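Local coordinates for protein putative esterase (Uncultured bacterium, PDB 7C4D) that probably hydrolyses carboxylic esters, as a marine bacterial esterase of the alpha/beta hydrolase fold, at residues V113-V118 and H214-F219. Numbering follows the deposited sequence.
Sequences VKKLIV and HVPALF. With EDO (1,2-ethanediol), chain B.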
# COMPACT_ATOMS: atom_id res chain seq x y z
N VAL A 113 9.87 -12.98 8.41
CA VAL A 113 8.78 -12.16 8.90
C VAL A 113 8.38 -12.57 10.31
O VAL A 113 8.08 -13.73 10.54
CB VAL A 113 7.58 -12.23 7.95
CG1 VAL A 113 6.45 -11.31 8.40
CG2 VAL A 113 8.00 -11.89 6.52
N LYS A 114 8.30 -11.61 11.23
CA LYS A 114 7.90 -11.96 12.59
C LYS A 114 6.38 -11.96 12.65
O LYS A 114 5.80 -12.93 13.10
CB LYS A 114 8.45 -10.98 13.63
CG LYS A 114 9.96 -10.80 13.67
CD LYS A 114 10.35 -9.53 14.40
CE LYS A 114 11.84 -9.33 14.60
NZ LYS A 114 12.36 -10.14 15.73
N LYS A 115 5.74 -10.87 12.24
CA LYS A 115 4.29 -10.82 12.26
C LYS A 115 3.85 -9.94 11.11
O LYS A 115 4.61 -9.07 10.70
CB LYS A 115 3.77 -10.19 13.56
CG LYS A 115 3.93 -10.99 14.84
CD LYS A 115 2.86 -10.64 15.86
CE LYS A 115 3.06 -11.42 17.14
NZ LYS A 115 4.25 -10.90 17.85
N LEU A 116 2.64 -10.19 10.60
CA LEU A 116 2.20 -9.50 9.40
C LEU A 116 0.87 -8.79 9.66
O LEU A 116 -0.09 -9.38 10.16
CB LEU A 116 2.06 -10.54 8.29
CG LEU A 116 1.30 -10.08 7.04
CD1 LEU A 116 1.95 -8.84 6.41
CD2 LEU A 116 1.18 -11.21 6.01
N ILE A 117 0.81 -7.51 9.28
CA ILE A 117 -0.50 -6.86 9.32
C ILE A 117 -0.93 -6.51 7.90
O ILE A 117 -0.17 -5.83 7.20
CB ILE A 117 -0.53 -5.62 10.25
CG1 ILE A 117 -0.30 -5.96 11.74
CG2 ILE A 117 -1.85 -4.90 10.07
CD1 ILE A 117 -0.12 -4.73 12.63
N VAL A 118 -2.12 -6.96 7.48
CA VAL A 118 -2.68 -6.67 6.17
C VAL A 118 -3.91 -5.77 6.30
O VAL A 118 -4.93 -6.22 6.84
CB VAL A 118 -3.01 -7.97 5.40
CG1 VAL A 118 -3.81 -7.67 4.14
CG2 VAL A 118 -1.76 -8.77 5.09
N HIS A 214 3.29 -20.21 7.99
CA HIS A 214 3.41 -20.25 9.44
C HIS A 214 3.91 -18.91 9.99
O HIS A 214 4.97 -18.83 10.62
CB HIS A 214 4.34 -21.39 9.89
CG HIS A 214 3.93 -22.76 9.44
ND1 HIS A 214 2.86 -23.44 10.00
CD2 HIS A 214 4.44 -23.57 8.50
CE1 HIS A 214 2.73 -24.61 9.41
NE2 HIS A 214 3.69 -24.72 8.48
N VAL A 215 3.14 -17.84 9.75
CA VAL A 215 3.47 -16.51 10.25
C VAL A 215 2.18 -15.97 10.84
O VAL A 215 1.15 -16.07 10.17
CB VAL A 215 3.99 -15.56 9.15
CG1 VAL A 215 4.23 -14.13 9.67
CG2 VAL A 215 5.26 -16.09 8.49
N PRO A 216 2.17 -15.43 12.09
CA PRO A 216 0.98 -14.76 12.62
C PRO A 216 0.56 -13.56 11.76
O PRO A 216 1.37 -12.71 11.46
CB PRO A 216 1.40 -14.27 14.03
CG PRO A 216 2.62 -15.11 14.38
CD PRO A 216 3.28 -15.48 13.06
N ALA A 217 -0.72 -13.48 11.39
CA ALA A 217 -1.15 -12.41 10.53
C ALA A 217 -2.40 -11.75 11.11
O ALA A 217 -3.26 -12.41 11.69
CB ALA A 217 -1.45 -12.96 9.14
N LEU A 218 -2.54 -10.45 10.84
CA LEU A 218 -3.72 -9.67 11.22
C LEU A 218 -4.30 -9.00 9.97
O LEU A 218 -3.57 -8.30 9.27
CB LEU A 218 -3.33 -8.64 12.30
CG LEU A 218 -4.40 -7.58 12.64
CD1 LEU A 218 -5.66 -8.24 13.19
CD2 LEU A 218 -3.86 -6.55 13.65
N PHE A 219 -5.58 -9.28 9.66
CA PHE A 219 -6.30 -8.59 8.60
C PHE A 219 -7.19 -7.54 9.26
O PHE A 219 -8.07 -7.86 10.07
CB PHE A 219 -7.06 -9.59 7.72
CG PHE A 219 -6.16 -10.44 6.85
CD1 PHE A 219 -5.35 -11.43 7.40
CD2 PHE A 219 -6.06 -10.19 5.48
CE1 PHE A 219 -4.50 -12.20 6.60
CE2 PHE A 219 -5.18 -10.93 4.69
CZ PHE A 219 -4.40 -11.94 5.24
C1 EDO B . 10.95 -15.04 12.65
O1 EDO B . 10.15 -14.86 13.82
C2 EDO B . 10.53 -16.26 11.94
O2 EDO B . 9.42 -16.12 11.05
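Val118 lies against one face of the Phe219 ring, its CB 4.0 Å from the ring centroid and 23° off the ring normal, a CH-pi contact displaced toward the rim on the CD2 and CE2 side. CG1 of Val118, placed anti to the backbone N, is carried over that side of the ring and comes closest, 3.6 Å from Phe219 CE2. The puckered Pro216 ring turns its CD to Lys114 O at 3.6 Å.

Backbone geometry establishes the pairing. Leu116 gives its N-H to Pro216 O and takes one on its own O from Leu218 N (2.8 Å); Leu218 O in turn accepts from Val118 N at 2.7 Å, with an N-H...O angle of 172°. Leu116 thus bonds to the residues flanking its partner Ala217, and Leu218 to those flanking Ile117; with segment axes only 11° apart, this is the parallel pattern. The carbonyls also receive CA-H...O contacts, among them Ala217 CA to Leu116 O.

On the face of Ile117 and Leu218, the two side chains run side by side in the same direction, Ile117 CG1 lying 4.1 Å from Leu218 CD2; Phe270 of helix 260-270 covers both. The other face carries Leu116, Val118, Ala217 and Phe219, and helix 97-108 packs there through Ala102 and Met103. Earlier in both segments, Val113 and Val215 cross almost perpendicularly, meeting through their CG1 methyls at 3.8 Å.

Strands 113-119 and 217-222 are neighbours in a mostly parallel sheet of strand order 1-3-2-4-5-6-7, with helices 97-108 and 260-270 on its two faces, a topology that fits the alpha/beta hydrolase fold.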